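Local coordinates for protein alginate lyase, family PL7 (Zobellia galactanivorans, PDB 4BE3) that degrades alginate from the chain end as an exolytic polysaccharide lyase of family PL7, at residues Thr85-His90 and Gly184-Tyr189; Lys150-Ser155 and Gln229-Leu234; Asp179-Gly184 and Phe202-His207; Ala236-Asp241 and Glu270-Trp275. All blocks are in the same frame, centred on the assembly; numbering follows the deposited sequence. Where two conformers were deposited one is given.

Contact 1: residues Thr85-His90 and Gly184-Tyr189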
# COMPACT_ATOMS: atom_id res chain seq x y z
N THR A 85 -3.41 -2.20 21.21
CA THR A 85 -3.38 -2.20 22.69
C THR A 85 -4.15 -3.40 23.09
O THR A 85 -5.30 -3.62 22.64
CB THR A 85 -4.06 -0.91 23.24
OG1 THR A 85 -3.22 0.22 22.84
CG2 THR A 85 -4.09 -0.96 24.71
N LEU A 86 -3.61 -4.18 24.04
CA LEU A 86 -4.22 -5.53 24.25
C LEU A 86 -3.85 -6.04 25.65
O LEU A 86 -3.05 -5.38 26.32
CB LEU A 86 -3.61 -6.54 23.20
CG LEU A 86 -2.05 -6.73 23.36
CD1 LEU A 86 -1.75 -8.18 22.96
CD2 LEU A 86 -1.29 -5.81 22.38
N LYS A 87 -4.44 -7.15 26.09
CA LYS A 87 -3.94 -7.87 27.28
C LYS A 87 -4.11 -9.29 26.94
O LYS A 87 -5.11 -9.69 26.29
CB LYS A 87 -4.62 -7.41 28.55
CG LYS A 87 -6.15 -7.50 28.50
CD LYS A 87 -6.72 -6.72 29.68
CE LYS A 87 -8.25 -7.00 29.73
NZ LYS A 87 -8.69 -6.22 30.93
N VAL A 88 -3.13 -10.13 27.34
CA VAL A 88 -3.25 -11.54 27.15
C VAL A 88 -3.93 -12.06 28.36
O VAL A 88 -3.52 -11.78 29.48
CB VAL A 88 -1.84 -12.18 26.95
CG1 VAL A 88 -1.95 -13.71 26.85
CG2 VAL A 88 -1.18 -11.60 25.67
N GLN A 89 -4.98 -12.90 28.11
CA GLN A 89 -5.83 -13.41 29.21
C GLN A 89 -5.43 -14.86 29.47
O GLN A 89 -5.72 -15.33 30.55
CB GLN A 89 -7.32 -13.39 28.87
CG GLN A 89 -7.78 -11.90 28.71
CD GLN A 89 -7.83 -11.16 30.06
OE1 GLN A 89 -6.89 -11.14 30.77
NE2 GLN A 89 -8.95 -10.50 30.37
N HIS A 90 -4.84 -15.58 28.50
CA HIS A 90 -4.61 -16.97 28.79
C HIS A 90 -3.60 -17.51 27.80
O HIS A 90 -3.67 -17.11 26.65
CB HIS A 90 -5.92 -17.78 28.63
CG HIS A 90 -5.82 -19.12 29.30
ND1 HIS A 90 -5.32 -20.26 28.69
CD2 HIS A 90 -6.10 -19.45 30.63
CE1 HIS A 90 -5.41 -21.31 29.61
NE2 HIS A 90 -5.87 -20.80 30.78
N GLY A 184 -3.80 -10.32 31.79
CA GLY A 184 -4.82 -9.33 32.16
C GLY A 184 -4.18 -7.95 32.30
O GLY A 184 -4.89 -6.97 32.63
N GLU A 185 -2.88 -7.83 32.04
CA GLU A 185 -2.19 -6.52 32.16
C GLU A 185 -2.07 -5.86 30.76
O GLU A 185 -1.51 -6.47 29.84
CB GLU A 185 -0.79 -6.67 32.73
CG GLU A 185 -0.10 -5.33 32.95
CD GLU A 185 1.20 -5.43 33.77
OE1 GLU A 185 1.70 -6.56 34.08
OE2 GLU A 185 1.67 -4.38 34.24
N GLU A 186 -2.59 -4.63 30.58
CA GLU A 186 -2.57 -3.96 29.29
C GLU A 186 -1.18 -3.63 28.81
O GLU A 186 -0.38 -3.10 29.56
CB GLU A 186 -3.37 -2.63 29.40
CG GLU A 186 -4.80 -2.94 29.59
CD GLU A 186 -5.79 -1.76 29.39
OE1 GLU A 186 -5.58 -0.89 28.56
OE2 GLU A 186 -6.83 -1.78 30.05
N PHE A 187 -0.89 -3.85 27.49
CA PHE A 187 0.31 -3.24 26.92
C PHE A 187 -0.01 -2.90 25.43
O PHE A 187 -1.06 -3.36 24.91
CB PHE A 187 1.56 -4.20 27.01
CG PHE A 187 1.39 -5.54 26.32
CD1 PHE A 187 0.72 -6.55 27.00
CD2 PHE A 187 1.90 -5.72 25.03
CE1 PHE A 187 0.61 -7.84 26.39
CE2 PHE A 187 1.81 -7.01 24.41
CZ PHE A 187 1.18 -8.07 25.10
N SER A 188 0.85 -2.06 24.87
CA SER A 188 0.68 -1.61 23.48
C SER A 188 1.91 -1.98 22.68
O SER A 188 3.01 -1.94 23.23
CB SER A 188 0.56 -0.06 23.54
OG SER A 188 -0.71 0.16 24.24
N TYR A 189 1.78 -2.17 21.36
CA TYR A 189 2.88 -2.26 20.48
C TYR A 189 2.53 -1.38 19.25
O TYR A 189 1.33 -1.13 18.92
CB TYR A 189 3.23 -3.71 20.09
CG TYR A 189 2.19 -4.45 19.35
CD1 TYR A 189 2.01 -4.19 17.93
CD2 TYR A 189 1.54 -5.53 19.91
CE1 TYR A 189 1.08 -4.94 17.14
CE2 TYR A 189 0.58 -6.32 19.14
CZ TYR A 189 0.37 -5.97 17.75
OH TYR A 189 -0.51 -6.80 17.06
O HOH W 1 -7.64 -3.81 31.67
O HOH W 2 -7.48 -7.35 33.27
O HOH W 3 -1.17 -9.11 29.24
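Strands 80-90 and 187-194, neighbours in the seven-stranded antiparallel sheet, meet here where Leu86 pairs with Phe187 and Thr85 with Ser188. Leu86 and Phe187 are a hydrogen-bonded pair: Leu86 N reaches Phe187 O at 2.8 Å, and Phe187 N returns to Leu86 O at 2.9 Å. Both side chains project from one face of the sheet, and Leu86 lies over the Phe187 ring, with Leu86 CG 4.1 Å from the ring centroid, while Leu86 CD1 touches Phe187 CZ at 3.6 Å. Both side chains stand between their own backbone N and carbonyl carbon (chi1 62° for Leu86, 59° for Phe187), which brings them together. Val88 CG2 comes at the ring edge. On the other face of the sheet, Thr85 OG1 and Ser188 OG share a hydrogen bond of 2.9 Å. Earlier in the second segment, Gly184 N bonds to Val88 O at 2.7 Å. The extended Lys87 chain passes Gly184, its CD near Gly184 O; its NZ forms a salt bridge with Glu41 and reaches Glu186 OE2 and Gly184 O through one water each. Antiparallel pairing with apolar side chains on one face is typical of the beta-sandwich jelly roll of PL7 lyases.

Contact 2: residues Lys150-Ser155 and Gln229-Leu234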
# COMPACT_ATOMS: atom_id res chain seq x y z
N LYS A 150 16.59 -24.38 6.44
CA LYS A 150 17.65 -24.02 7.38
C LYS A 150 17.32 -22.66 8.09
O LYS A 150 18.22 -22.05 8.70
CB LYS A 150 18.96 -23.83 6.65
CG LYS A 150 19.59 -25.13 6.09
CD LYS A 150 20.32 -24.71 4.78
CE LYS A 150 21.20 -25.80 4.11
NZ LYS A 150 22.50 -25.91 4.83
N ARG A 151 16.09 -22.17 7.92
CA ARG A 151 15.74 -20.85 8.53
C ARG A 151 15.81 -20.85 10.04
O ARG A 151 15.82 -21.91 10.68
CB ARG A 151 14.31 -20.49 8.14
CG ARG A 151 13.28 -21.50 8.75
CD ARG A 151 11.85 -21.23 8.17
NE ARG A 151 10.88 -22.23 8.71
CZ ARG A 151 10.92 -23.53 8.41
NH1 ARG A 151 11.88 -24.06 7.65
NH2 ARG A 151 10.07 -24.38 8.95
N TRP A 152 15.76 -19.64 10.66
CA TRP A 152 15.63 -19.58 12.13
C TRP A 152 15.10 -18.18 12.43
O TRP A 152 15.16 -17.30 11.55
CB TRP A 152 17.07 -19.75 12.76
CG TRP A 152 18.26 -19.13 12.02
CD1 TRP A 152 19.12 -19.75 11.16
CD2 TRP A 152 18.71 -17.73 12.09
NE1 TRP A 152 20.07 -18.83 10.74
CE2 TRP A 152 19.85 -17.62 11.30
CE3 TRP A 152 18.24 -16.58 12.82
CZ2 TRP A 152 20.59 -16.44 11.17
CZ3 TRP A 152 18.97 -15.38 12.71
CH2 TRP A 152 20.11 -15.31 11.88
N ASP A 153 14.70 -18.04 13.68
CA ASP A 153 14.20 -16.79 14.26
C ASP A 153 15.27 -16.31 15.23
O ASP A 153 15.87 -17.12 15.96
CB ASP A 153 12.98 -17.05 15.11
CG ASP A 153 11.67 -17.18 14.34
OD1 ASP A 153 11.64 -17.60 13.15
OD2 ASP A 153 10.63 -16.89 14.96
N TYR A 154 15.47 -15.02 15.32
CA TYR A 154 16.33 -14.41 16.31
C TYR A 154 15.44 -13.62 17.23
O TYR A 154 14.63 -12.81 16.80
CB TYR A 154 17.23 -13.49 15.59
CG TYR A 154 18.13 -12.77 16.58
CD1 TYR A 154 18.89 -13.48 17.54
CD2 TYR A 154 18.09 -11.36 16.68
CE1 TYR A 154 19.67 -12.78 18.53
CE2 TYR A 154 18.92 -10.66 17.56
CZ TYR A 154 19.70 -11.36 18.47
OH TYR A 154 20.42 -10.63 19.33
N SER A 155 15.45 -13.95 18.54
CA SER A 155 14.47 -13.46 19.47
C SER A 155 15.02 -12.34 20.36
O SER A 155 16.14 -12.46 20.93
CB SER A 155 14.02 -14.67 20.41
OG SER A 155 12.96 -14.22 21.20
N GLN A 229 25.00 -16.10 18.56
CA GLN A 229 25.09 -17.25 19.49
C GLN A 229 23.78 -17.77 19.97
O GLN A 229 23.64 -19.00 20.25
CB GLN A 229 25.97 -16.83 20.71
CG GLN A 229 26.52 -18.09 21.51
CD GLN A 229 27.58 -18.96 20.73
OE1 GLN A 229 28.18 -18.49 19.77
NE2 GLN A 229 27.77 -20.29 21.10
N GLN A 230 22.71 -16.91 20.07
CA GLN A 230 21.46 -17.38 20.51
C GLN A 230 20.95 -18.47 19.58
O GLN A 230 20.32 -19.41 20.09
CB GLN A 230 20.39 -16.21 20.48
CG GLN A 230 18.99 -16.75 20.93
CD GLN A 230 17.93 -15.63 20.72
OE1 GLN A 230 17.86 -14.58 21.54
NE2 GLN A 230 17.29 -15.72 19.61
N ILE A 231 21.22 -18.31 18.29
CA ILE A 231 20.68 -19.29 17.27
C ILE A 231 21.50 -20.62 17.46
O ILE A 231 20.95 -21.67 17.56
CB ILE A 231 20.95 -18.85 15.85
CG1 ILE A 231 20.28 -17.47 15.53
CG2 ILE A 231 20.53 -19.96 14.87
CD1 ILE A 231 18.99 -17.31 16.15
N LYS A 232 22.82 -20.48 17.61
CA LYS A 232 23.68 -21.74 17.73
C LYS A 232 23.17 -22.50 18.91
O LYS A 232 23.09 -23.78 18.89
CB LYS A 232 25.12 -21.35 18.02
CG LYS A 232 25.55 -20.33 16.98
CD LYS A 232 26.29 -20.80 15.75
CE LYS A 232 27.60 -19.97 15.68
NZ LYS A 232 28.72 -20.62 14.88
N THR A 233 22.90 -21.79 20.04
CA THR A 233 22.44 -22.42 21.25
C THR A 233 20.99 -22.97 21.11
O THR A 233 20.72 -24.15 21.43
CB THR A 233 22.46 -21.40 22.43
OG1 THR A 233 23.86 -21.13 22.65
CG2 THR A 233 21.94 -22.13 23.79
N LEU A 234 20.06 -22.10 20.75
CA LEU A 234 18.65 -22.58 20.87
C LEU A 234 18.37 -23.66 19.75
O LEU A 234 17.55 -24.57 20.00
CB LEU A 234 17.78 -21.41 20.61
CG LEU A 234 16.26 -21.66 20.87
CD1 LEU A 234 16.16 -22.28 22.31
CD2 LEU A 234 15.56 -20.33 20.81
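A buried helix-on-strand contact joins Ile231, on the short helix 229-234, to Trp152, just ahead of strand 153-157, and Tyr154 within it. The strand and helix axes pass 8.5 Å apart with 111° between their directions, so the helix crosses the strand end rather than running along it. Ile231 carries most of the apolar contact. Its CG1 sits over one face of the Trp152 indole, 3.8 Å from the centroid of the six-membered ring, and CG2 covers the pyrrole side, 3.7 Å from Trp152 CG. Its CD1 lies 3.5 Å from Trp152 CE3, is pressed tightly onto Asp153 O at 3.1 Å, and comes at the edge of the Tyr154 ring, 4.1 Å from Tyr154 CD1. One residue earlier, the Gln230 chain is fully extended, its CG opposite the backbone N (chi1 178°), which carries the end of the side chain to the backbone of Ser155 and across the Tyr154 side chain. Trp152 is itself pinned, since NE1 bonds to Gly242 O and Phe221 meets the indole edge-to-face. A serine in place of Trp152 would probably leave Ile231 facing a gap and Gly242 O without its indole donor. The strand pairs with 133-141 in the larger sheet, where Asp153 forms a salt bridge with Lys122, and the helix packs across its N-terminal end.

Contact 3: residues Asp179-Gly184 and Phe202-His207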
# COMPACT_ATOMS: atom_id res chain seq x y z
N ASP A 179 10.77 -8.32 35.63
CA ASP A 179 10.26 -7.15 34.94
C ASP A 179 9.11 -7.56 33.94
O ASP A 179 8.80 -6.79 33.05
CB ASP A 179 11.40 -6.48 34.14
CG ASP A 179 12.04 -7.43 33.13
OD1 ASP A 179 12.12 -8.70 33.42
OD2 ASP A 179 12.43 -6.97 31.97
N GLY A 180 8.47 -8.70 34.10
CA GLY A 180 7.45 -9.09 33.06
C GLY A 180 6.04 -8.51 33.20
O GLY A 180 5.76 -7.61 34.01
N ILE A 181 5.14 -9.13 32.45
CA ILE A 181 3.77 -8.58 32.21
C ILE A 181 2.83 -9.69 32.62
O ILE A 181 2.97 -10.80 32.15
CB ILE A 181 3.59 -8.21 30.69
CG1 ILE A 181 4.65 -7.16 30.26
CG2 ILE A 181 2.09 -7.78 30.51
CD1 ILE A 181 4.60 -5.79 30.98
N ALA A 182 1.87 -9.38 33.51
CA ALA A 182 0.87 -10.37 34.01
C ALA A 182 -0.22 -10.68 32.95
O ALA A 182 -0.50 -9.86 32.07
CB ALA A 182 0.22 -9.77 35.34
N LEU A 183 -0.87 -11.81 33.07
CA LEU A 183 -2.17 -11.96 32.35
C LEU A 183 -3.09 -10.89 32.77
O LEU A 183 -3.14 -10.52 33.97
CB LEU A 183 -2.84 -13.34 32.68
CG LEU A 183 -1.96 -14.55 32.24
CD1 LEU A 183 -2.71 -15.79 32.66
CD2 LEU A 183 -1.72 -14.51 30.68
N GLY A 184 -3.80 -10.32 31.79
CA GLY A 184 -4.82 -9.33 32.16
C GLY A 184 -4.18 -7.95 32.30
O GLY A 184 -4.89 -6.97 32.63
N PHE A 202 7.18 -0.43 22.18
CA PHE A 202 6.35 -1.19 23.12
C PHE A 202 6.15 -0.44 24.42
O PHE A 202 7.14 0.12 24.91
CB PHE A 202 7.15 -2.50 23.52
CG PHE A 202 7.28 -3.45 22.38
CD1 PHE A 202 6.26 -4.40 22.19
CD2 PHE A 202 8.41 -3.39 21.58
CE1 PHE A 202 6.39 -5.38 21.19
CE2 PHE A 202 8.59 -4.36 20.55
CZ PHE A 202 7.54 -5.34 20.36
N SER A 203 4.91 -0.31 24.89
CA SER A 203 4.71 0.50 26.10
C SER A 203 3.68 -0.19 26.98
O SER A 203 2.83 -0.96 26.51
CB SER A 203 4.22 1.93 25.68
OG SER A 203 2.96 1.82 25.04
N SER A 204 3.78 0.06 28.28
CA SER A 204 2.83 -0.50 29.21
C SER A 204 2.93 0.32 30.53
O SER A 204 4.02 0.69 30.94
CB SER A 204 3.14 -1.94 29.51
OG SER A 204 2.19 -2.48 30.42
N GLU A 205 1.79 0.67 31.09
CA GLU A 205 1.84 1.58 32.25
C GLU A 205 2.71 0.97 33.39
O GLU A 205 2.55 -0.19 33.84
CB GLU A 205 0.41 1.84 32.70
CG GLU A 205 0.24 2.48 34.08
CD GLU A 205 0.74 3.90 34.14
OE1 GLU A 205 0.77 4.55 33.06
OE2 GLU A 205 1.12 4.34 35.27
N GLY A 206 3.67 1.75 33.85
CA GLY A 206 4.47 1.27 34.95
C GLY A 206 5.70 0.50 34.49
O GLY A 206 6.47 0.07 35.31
N HIS A 207 5.88 0.32 33.19
CA HIS A 207 7.02 -0.29 32.60
C HIS A 207 7.68 0.63 31.64
O HIS A 207 7.11 1.60 31.19
CB HIS A 207 6.62 -1.56 31.78
CG HIS A 207 5.87 -2.57 32.64
ND1 HIS A 207 6.50 -3.48 33.38
CD2 HIS A 207 4.50 -2.73 32.90
CE1 HIS A 207 5.56 -4.23 34.06
NE2 HIS A 207 4.37 -3.76 33.76
O HOH W 4 8.96 -4.24 33.42
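The apolar part of this contact is one methyl on one ring: Ile181 CD1 rests over the centre of the His207 imidazole, 3.5 Å from the centroid and only 11° off the ring normal, a clean CH-pi contact. With CG1 beside its backbone N (chi1 -59°), Ile181 swings its terminal methyl to the histidine; the same Ile181 CD1 lies 4.1 Å from Ser204 OG. Phe187 and Trp159 pack against this isoleucine too, and Trp159 meets the His207 ring as well.

Among the polar links, a water in the plane of the imidazole bonds to His207 ND1 at 2.6 Å and donates to Asp179 O, also at 2.6 Å, bridging the two segments. Gly180 O lies 3.4 Å from His207 CE1. The second ring nitrogen, NE2, is hydrogen-bonded to Glu185 OE2, so both ring nitrogens have partners and the ring's rotation is probably fixed. Ser204 OG, for its part, bonds to Glu186 O.

The backbone of 204-207 sets the histidine in place. His207 N closes onto Ser204 O at 2.9 Å in a type II beta turn, with Gly206 at its positive-phi third position. This is the tight connection of a beta hairpin between strands 197-203 and 210-215, here leaning on the short, weakly bonded strand 181-182 of the other sheet of the sandwich.

Contact 4: residues Ala236-Asp241 and Glu270-Trp275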
# COMPACT_ATOMS: atom_id res chain seq x y z
N ALA A 236 20.56 -25.85 18.67
CA ALA A 236 21.63 -26.85 18.60
C ALA A 236 21.02 -28.29 18.44
O ALA A 236 21.72 -29.11 17.96
CB ALA A 236 22.41 -26.82 19.90
N SER A 237 19.79 -28.53 18.91
CA SER A 237 19.43 -29.96 18.71
C SER A 237 18.66 -30.15 17.40
O SER A 237 18.68 -31.28 16.93
CB SER A 237 18.85 -30.75 19.92
OG SER A 237 19.75 -30.97 21.04
N ILE A 238 18.26 -29.04 16.74
CA ILE A 238 17.51 -29.04 15.44
C ILE A 238 18.41 -29.09 14.28
O ILE A 238 18.04 -29.76 13.35
CB ILE A 238 16.59 -27.77 15.24
CG1 ILE A 238 15.33 -27.84 16.11
CG2 ILE A 238 16.18 -27.67 13.77
CD1 ILE A 238 15.06 -29.24 16.66
N GLY A 239 19.53 -28.32 14.26
CA GLY A 239 20.44 -28.21 13.11
C GLY A 239 19.87 -27.09 12.22
O GLY A 239 19.03 -27.37 11.34
N ARG A 240 20.12 -25.80 12.50
CA ARG A 240 19.65 -24.66 11.60
C ARG A 240 20.74 -23.64 11.58
O ARG A 240 21.04 -22.98 12.56
CB ARG A 240 18.41 -23.94 12.04
CG ARG A 240 17.20 -24.76 12.12
CD ARG A 240 16.55 -25.16 10.78
NE ARG A 240 15.30 -25.88 11.17
CZ ARG A 240 14.14 -25.25 11.47
NH1 ARG A 240 14.03 -23.88 11.45
NH2 ARG A 240 13.08 -25.98 11.80
N ASP A 241 21.32 -23.53 10.42
CA ASP A 241 22.49 -22.75 10.23
C ASP A 241 22.33 -21.99 8.88
O ASP A 241 23.32 -21.74 8.20
CB ASP A 241 23.66 -23.70 10.15
CG ASP A 241 23.67 -24.53 8.89
OD1 ASP A 241 22.60 -24.96 8.36
OD2 ASP A 241 24.79 -24.75 8.44
N GLU A 270 10.32 -34.25 20.41
CA GLU A 270 11.42 -34.94 19.72
C GLU A 270 11.47 -34.57 18.26
O GLU A 270 12.51 -34.57 17.63
CB GLU A 270 11.29 -36.52 19.96
CG GLU A 270 11.38 -36.92 21.43
CD GLU A 270 10.20 -36.36 22.33
OE1 GLU A 270 9.05 -36.31 21.77
OE2 GLU A 270 10.42 -35.90 23.54
N ASP A 271 10.36 -34.25 17.67
CA ASP A 271 10.40 -33.87 16.26
C ASP A 271 10.91 -32.45 15.97
O ASP A 271 11.43 -32.20 14.91
CB ASP A 271 9.02 -34.06 15.61
CG ASP A 271 8.64 -35.63 15.58
OD1 ASP A 271 9.52 -36.52 15.85
OD2 ASP A 271 7.47 -35.94 15.32
N ASN A 272 10.75 -31.52 16.91
CA ASN A 272 11.33 -30.19 16.69
C ASN A 272 11.37 -29.55 18.12
O ASN A 272 10.35 -29.10 18.63
CB ASN A 272 10.38 -29.35 15.87
CG ASN A 272 10.99 -28.03 15.52
OD1 ASN A 272 11.54 -27.31 16.38
ND2 ASN A 272 10.81 -27.63 14.27
N LEU A 273 12.53 -29.63 18.73
CA LEU A 273 12.70 -29.09 20.11
C LEU A 273 12.50 -27.60 20.29
O LEU A 273 12.48 -27.15 21.38
CB LEU A 273 14.10 -29.47 20.75
CG LEU A 273 14.02 -29.46 22.29
CD1 LEU A 273 13.17 -30.60 22.79
CD2 LEU A 273 15.40 -29.61 22.96
N VAL A 274 12.37 -26.78 19.23
CA VAL A 274 12.14 -25.35 19.39
C VAL A 274 10.67 -24.98 19.26
O VAL A 274 10.15 -24.12 20.02
CB VAL A 274 12.90 -24.55 18.32
CG1 VAL A 274 12.62 -22.99 18.38
CG2 VAL A 274 14.40 -24.83 18.53
N TRP A 275 9.95 -25.72 18.39
CA TRP A 275 8.53 -25.32 18.08
C TRP A 275 7.48 -26.40 18.36
O TRP A 275 6.31 -26.04 18.30
CB TRP A 275 8.43 -25.03 16.53
CG TRP A 275 9.30 -23.88 16.15
CD1 TRP A 275 10.56 -23.90 15.54
CD2 TRP A 275 8.98 -22.44 16.32
NE1 TRP A 275 11.01 -22.60 15.34
CE2 TRP A 275 10.13 -21.71 15.83
CE3 TRP A 275 7.92 -21.75 16.91
CZ2 TRP A 275 10.17 -20.29 15.85
CZ3 TRP A 275 7.93 -20.32 16.90
CH2 TRP A 275 9.01 -19.61 16.39
O HOH W 5 12.50 -22.08 12.90
O HOH W 6 10.25 -24.99 12.42
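Ile238 pushes its terminal methyl into the backbone of the 270-275 loop: Ile238 CD1 lies 3.3 Å from Leu273 N, a snug fit. The side chain leaves with CG1 beside its own backbone N (chi1 -74°), which places Ile238 CG1 4.0 Å from Val274 CG2, and the near-eclipsed second torsion (chi2 -16°) then turns CD1 to Leu273. The same Ile238 CG1 also lies 3.8 Å from Asn272 OD1. Asn272 sends its amide away from its backbone N (chi1 -175°) and folds it back over the following residues. OD1 accepts Val274 N at 3.0 Å in the carbonyl plane, which is an Asx turn, and a second N-H, that of Trp275, also at 3.0 Å but from well above that plane. Two donors thus grip one oxygen and hold the amide still in a loop that has no regular helix or strand. A leucine at Asn272 would probably leave the N-H groups of Val274 and Trp275 without their acceptor and let the turn loosen. Arg240 brings its guanidinium up perpendicular to the Asn272 amide. Water joins the two segments here: one molecule accepts from Arg240 NH1 at 2.8 Å and from Trp275 NE1 at 2.9 Å, while another takes Arg240 NH2 and, weakly, Asn272 ND2. Arg240 NH1 also donates to Arg151 O, tying this surface loop to segment 150-155.

Contacts 1 and 3 form one cluster, with centres 8 Å apart and Gly184 in common; contacts 2 and 4 form another, with centres 10 Å apart. The clusters stand well separated, about 27 Å between the centres of contacts 1 and 2. Contacts 2 and 3 are buried, contact 1 partly buried and contact 4 at the surface. Contact 1 is strand pairing inside the seven-stranded sheet, ruled by backbone bonds, whereas contact 3 reaches from that sheet to a short strand of the other through side chains and water. Contact 2 relies on aliphatic-on-aromatic packing of a helix against the larger sheet. Contact 4 joins two loops; with no direct hydrogen bond between them, water bridges carry the polar link.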